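Local coordinates for protein alcohol dehydrogenase (Thermus sp., PDB 4CPD) that probably oxidises alcohols with NAD+ as a zinc-containing alcohol dehydrogenase of the medium-chain reductase family, binding two zinc ions per chain, at residues E186-V190 with R310-E314; P224-R229 with L252-M256. One frame throughout, in Å; residues are numbered along the deposited sequence.

Contact 1. Residues E186-V190 with R310-E314; sequences EVAQV and RLQPE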
loop_
_atom_site.group_PDB
_atom_site.type_symbol
_atom_site.label_atom_id
_atom_site.label_comp_id
_atom_site.label_asym_id
_atom_site.label_seq_id
_atom_site.Cartn_x
_atom_site.Cartn_y
_atom_site.Cartn_z
ATOM N N GLU A 186 -7.671 -8.789 19.216
ATOM C CA GLU A 186 -9.096 -9.003 19.458
ATOM C C GLU A 186 -9.887 -8.769 18.185
ATOM O O GLU A 186 -10.717 -9.574 17.847
ATOM C CB GLU A 186 -9.597 -8.076 20.563
ATOM C CG GLU A 186 -10.909 -8.500 21.207
ATOM C CD GLU A 186 -11.353 -7.580 22.352
ATOM O OE1 GLU A 186 -10.562 -6.755 22.850
ATOM O OE2 GLU A 186 -12.506 -7.699 22.781
ATOM N N VAL A 187 -9.632 -7.655 17.497
ATOM C CA VAL A 187 -10.388 -7.294 16.293
ATOM C C VAL A 187 -10.187 -8.372 15.250
ATOM O O VAL A 187 -11.152 -8.848 14.635
ATOM C CB VAL A 187 -9.919 -5.964 15.682
ATOM C CG1 VAL A 187 -10.558 -5.745 14.311
ATOM C CG2 VAL A 187 -10.232 -4.798 16.603
ATOM N N ALA A 188 -8.932 -8.761 15.046
ATOM C CA ALA A 188 -8.638 -9.747 14.017
ATOM C C ALA A 188 -9.500 -10.993 14.229
ATOM O O ALA A 188 -10.114 -11.523 13.296
ATOM C CB ALA A 188 -7.170 -10.098 14.016
ATOM N N GLN A 189 -9.573 -11.427 15.478
ATOM C CA GLN A 189 -10.488 -12.516 15.888
ATOM C C GLN A 189 -11.909 -12.329 15.392
ATOM O O GLN A 189 -12.413 -13.116 14.641
ATOM C CB GLN A 189 -10.551 -12.617 17.404
ATOM C CG GLN A 189 -11.049 -13.953 17.885
ATOM C CD GLN A 189 -9.970 -15.006 17.759
ATOM O OE1 GLN A 189 -8.791 -14.693 17.835
ATOM N NE2 GLN A 189 -10.368 -16.260 17.563
ATOM N N VAL A 190 -12.524 -11.237 15.760
ATOM C CA VAL A 190 -13.905 -10.985 15.379
ATOM C C VAL A 190 -14.103 -10.769 13.850
ATOM O O VAL A 190 -15.213 -10.938 13.341
ATOM C CB VAL A 190 -14.405 -9.795 16.218
ATOM C CG1 VAL A 190 -15.759 -9.276 15.746
ATOM C CG2 VAL A 190 -14.412 -10.208 17.684
ATOM N N ARG A 310 -19.303 -7.253 21.118
ATOM C CA ARG A 310 -18.346 -8.023 20.301
ATOM C C ARG A 310 -16.902 -7.727 20.632
ATOM O O ARG A 310 -16.039 -8.583 20.478
ATOM C CB ARG A 310 -18.569 -7.802 18.801
ATOM C CG ARG A 310 -20.026 -7.982 18.355
ATOM C CD ARG A 310 -20.519 -9.419 18.406
ATOM N NE ARG A 310 -20.123 -10.093 17.184
ATOM C CZ ARG A 310 -19.156 -11.001 17.085
ATOM N NH1 ARG A 310 -18.474 -11.422 18.149
ATOM N NH2 ARG A 310 -18.880 -11.508 15.899
ATOM N N LEU A 311 -16.637 -6.523 21.110
ATOM C CA LEU A 311 -15.309 -6.140 21.578
ATOM C C LEU A 311 -15.346 -5.580 22.990
ATOM O O LEU A 311 -16.237 -4.794 23.381
ATOM C CB LEU A 311 -14.719 -5.103 20.625
ATOM C CG LEU A 311 -14.417 -5.593 19.210
ATOM C CD1 LEU A 311 -14.101 -4.434 18.286
ATOM C CD2 LEU A 311 -13.265 -6.569 19.255
ATOM N N GLN A 312 -14.326 -5.943 23.747
ATOM C CA GLN A 312 -14.248 -5.595 25.160
ATOM C C GLN A 312 -12.870 -5.077 25.499
ATOM O O GLN A 312 -12.146 -5.676 26.276
ATOM C CB GLN A 312 -14.581 -6.827 25.990
ATOM C CG GLN A 312 -15.764 -7.577 25.417
ATOM C CD GLN A 312 -16.298 -8.604 26.373
ATOM O OE1 GLN A 312 -15.531 -9.334 27.010
ATOM N NE2 GLN A 312 -17.628 -8.677 26.478
ATOM N N PRO A 313 -12.510 -3.941 24.916
ATOM C CA PRO A 313 -11.160 -3.435 25.101
ATOM C C PRO A 313 -10.805 -3.082 26.530
ATOM O O PRO A 313 -9.648 -3.190 26.891
ATOM C CB PRO A 313 -11.156 -2.148 24.269
ATOM C CG PRO A 313 -12.600 -1.718 24.198
ATOM C CD PRO A 313 -13.369 -3.011 24.144
ATOM N N GLU A 314 -11.778 -2.645 27.329
ATOM C CA GLU A 314 -11.511 -2.268 28.741
ATOM C C GLU A 314 -10.843 -3.380 29.575
ATOM O O GLU A 314 -10.194 -3.090 30.577
ATOM C CB GLU A 314 -12.778 -1.764 29.474
ATOM C CG GLU A 314 -13.752 -2.849 29.921
ATOM C CD GLU A 314 -14.602 -3.373 28.788
ATOM O OE1 GLU A 314 -14.331 -3.041 27.592
ATOM O OE2 GLU A 314 -15.554 -4.115 29.099
#

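Contact 2. Residues P224-R229 with L252-M256; sequences PVRRVR and LALEM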
loop_
_atom_site.group_PDB
_atom_site.type_symbol
_atom_site.label_atom_id
_atom_site.label_comp_id
_atom_site.label_asym_id
_atom_site.label_seq_id
_atom_site.Cartn_x
_atom_site.Cartn_y
_atom_site.Cartn_z
ATOM N N PRO A 224 11.427 -14.984 15.031
ATOM C CA PRO A 224 9.992 -14.890 14.795
ATOM C C PRO A 224 9.639 -15.221 13.357
ATOM O O PRO A 224 8.595 -15.831 13.113
ATOM C CB PRO A 224 9.659 -13.441 15.148
ATOM C CG PRO A 224 10.944 -12.705 15.064
ATOM C CD PRO A 224 12.050 -13.671 15.277
ATOM N N VAL A 225 10.527 -14.876 12.427
ATOM C CA VAL A 225 10.260 -15.093 11.018
ATOM C C VAL A 225 10.138 -16.576 10.712
ATOM O O VAL A 225 9.190 -16.966 10.039
ATOM C CB VAL A 225 11.337 -14.453 10.127
ATOM C CG1 VAL A 225 11.086 -14.785 8.659
ATOM C CG2 VAL A 225 11.384 -12.941 10.335
ATOM N N ARG A 226 11.100 -17.379 11.192
ATOM C CA ARG A 226 11.118 -18.856 10.990
ATOM C C ARG A 226 9.831 -19.480 11.527
ATOM O O ARG A 226 9.180 -20.310 10.894
ATOM C CB ARG A 226 12.317 -19.471 11.724
ATOM N N ARG A 227 9.463 -19.002 12.702
ATOM C CA ARG A 227 8.332 -19.485 13.460
ATOM C C ARG A 227 6.991 -19.115 12.800
ATOM O O ARG A 227 6.103 -19.960 12.607
ATOM C CB ARG A 227 8.479 -18.867 14.851
ATOM C CG ARG A 227 7.440 -19.243 15.876
ATOM C CD ARG A 227 7.344 -20.732 16.202
ATOM N NE ARG A 227 6.619 -20.804 17.476
ATOM C CZ ARG A 227 5.381 -21.272 17.652
ATOM N NH1 ARG A 227 4.700 -21.831 16.656
ATOM N NH2 ARG A 227 4.835 -21.215 18.865
ATOM N N VAL A 228 6.849 -17.842 12.456
ATOM C CA VAL A 228 5.667 -17.362 11.764
ATOM C C VAL A 228 5.469 -18.128 10.452
ATOM O O VAL A 228 4.351 -18.457 10.043
ATOM C CB VAL A 228 5.766 -15.828 11.490
ATOM C CG1 VAL A 228 4.734 -15.370 10.470
ATOM C CG2 VAL A 228 5.584 -15.023 12.778
ATOM N N ARG A 229 6.558 -18.407 9.769
ATOM C CA ARG A 229 6.436 -19.066 8.483
ATOM C C ARG A 229 5.929 -20.495 8.634
ATOM O O ARG A 229 5.010 -20.903 7.912
ATOM C CB ARG A 229 7.750 -19.004 7.710
ATOM C CG ARG A 229 7.951 -17.659 7.028
ATOM C CD ARG A 229 9.118 -17.653 6.067
ATOM N NE ARG A 229 9.441 -16.289 5.640
ATOM C CZ ARG A 229 10.640 -15.880 5.211
ATOM N NH1 ARG A 229 11.671 -16.725 5.133
ATOM N NH2 ARG A 229 10.819 -14.609 4.857
ATOM N N LEU A 252 11.256 -6.577 9.629
ATOM C CA LEU A 252 10.697 -7.818 10.102
ATOM C C LEU A 252 9.340 -8.087 9.464
ATOM O O LEU A 252 9.101 -9.172 8.943
ATOM C CB LEU A 252 10.566 -7.772 11.617
ATOM C CG LEU A 252 10.584 -9.137 12.285
ATOM C CD1 LEU A 252 11.959 -9.802 12.161
ATOM C CD2 LEU A 252 10.188 -8.964 13.738
ATOM N N ALA A 253 8.471 -7.086 9.487
ATOM C CA ALA A 253 7.152 -7.218 8.907
ATOM C C ALA A 253 7.232 -7.594 7.438
ATOM O O ALA A 253 6.477 -8.476 6.973
ATOM C CB ALA A 253 6.348 -5.935 9.087
ATOM N N LEU A 254 8.150 -6.935 6.729
ATOM C CA LEU A 254 8.319 -7.136 5.286
ATOM C C LEU A 254 8.956 -8.482 4.914
ATOM O O LEU A 254 8.647 -9.062 3.877
ATOM C CB LEU A 254 9.093 -5.971 4.678
ATOM C CG LEU A 254 8.247 -4.694 4.643
ATOM C CD1 LEU A 254 9.114 -3.482 4.433
ATOM C CD2 LEU A 254 7.174 -4.733 3.560
ATOM N N GLU A 255 9.827 -8.986 5.771
ATOM C CA GLU A 255 10.372 -10.309 5.576
ATOM C C GLU A 255 9.308 -11.377 5.884
ATOM O O GLU A 255 9.113 -12.344 5.149
ATOM C CB GLU A 255 11.574 -10.481 6.490
ATOM C CG GLU A 255 12.491 -11.612 6.050
ATOM C CD GLU A 255 13.740 -11.733 6.907
ATOM O OE1 GLU A 255 13.952 -10.890 7.813
ATOM O OE2 GLU A 255 14.521 -12.675 6.650
ATOM N N MET A 256 8.626 -11.182 6.998
ATOM C CA MET A 256 7.662 -12.131 7.514
ATOM C C MET A 256 6.454 -12.381 6.572
ATOM O O MET A 256 6.049 -13.527 6.351
ATOM C CB MET A 256 7.219 -11.554 8.851
ATOM C CG MET A 256 6.222 -12.331 9.674
ATOM S SD MET A 256 5.916 -11.387 11.190
ATOM C CE MET A 256 7.521 -11.356 11.971
#

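Contact 1. Residues E186-V190 with R310-E314
The backbone N of Q312 donates a hydrogen bond of 2.7 Å to OE2 of E186. The bond is nearly straight, with an N-H...O angle of 167°. The amide meets OE2 on the syn side, tilted out of the carboxylate plane. The first torsion of E186 (chi1 -161°) turns CG to the far side from the backbone N, and the extended chain carries the carboxylate from helix 179-190 to the loop. On the way its stem passes L311, whose side chain points the opposite way. CD2 of L311 rests 3.6 Å from CG of E186. The same methyl group meets CG2 of V190 at 4.1 Å. The other branch, CD1, faces CG2 of V187 at 4.2 Å. V190 closes the far end of the contact. Its CG1 sits over one face of the R310 guanidinium, toward the rim of the group, and lies 3.8 Å from NH2. Behind the contact L311 packs on L305 and L306 of helix 295-307, and V187 on L154, Y158 and L161 of helix 153-163. With an alanine here instead of E186, the Q312 amide would probably lose this acceptor and a gap would be likely to open beside CD2 of L311. The contact joins the loop between helix 295-307 and strand 319-322 to the last turn of helix 179-190, the helix that follows the glycine-rich turn of the Rossmann fold. A charged acceptor on the helix takes one loop amide, and the apolar patch of V187, V190 and L311 backs it, so both kinds of contact hold the loop.

Contact 2. Residues P224-R229 with L252-M256
L252 meets the start of helix 224-231 with both of its methyl groups. CD1 lies 3.7 Å from CG2 of V225, and CD2 lies 4.0 Å from CG of the P224 ring. The L252 side chain is nearly perpendicular to that of P224 and antiparallel to that of V225. Further along, E255 makes the polar part of the contact, mainly through its backbone. Its carbonyl O accepts a hydrogen bond of 2.9 Å from NH2 of R229, at an N-H...O angle of 160°. The oxygen lies in the guanidinium plane, but the donor stands above the carbonyl plane. R229 gets there with a chain extended from CG to NE. CG1 of V225, on the arginine's own helix, covers the centre of one guanidinium face. The E255 carboxylate makes no salt bridge here: OE2 is 4.5 Å from NH2 of R229 and well out of the guanidinium plane. M256 then packs against V228. Its CG lies 3.5 Å from CG1 of V228, and SD lies 4.0 Å from CG2 of the same valine. The bend at the end of the chain (chi3 -62°) turns CE toward P224 and V225. Below this layer M256 packs on A173 and I175 of strand 171-175, and V228 on L197 and I199 of strand 195-200. The axes of segments 224-229 and 252-256 run the same general way, 35° apart, on one face of the Rossmann sheet. Helix 224-231 is part of the crossover from strand 215-218 to strand 239-242, and here it packs on helix 247-256. Apolar side chains join them on the sheet side. Farther out, R229 and K284 NZ share the E255 carbonyl at the C-terminal end of helix 247-256, where positive groups would be expected to interact favourably with the helix dipole.

Overall arrangement
Both contacts involve helices of the NAD-binding Rossmann part of the chain. Their centres are 24 Å apart, and their nearest atoms are about 13 Å apart, so they do not touch. In sequence, contact 2 falls between the two segments of contact 1. Contact 2 joins two neighbouring helices on one face of the parallel sheet; contact 1 ties another helix to a loop. Contact 2 lies closer to the cofactor than contact 1. The side chain of L252 in contact 2 is about 6 Å from the bound NAD. In contact 1 the side chain of P313 is about 12 Å from NAD and about 13 Å from the zinc ion held by C38, H59 and D152.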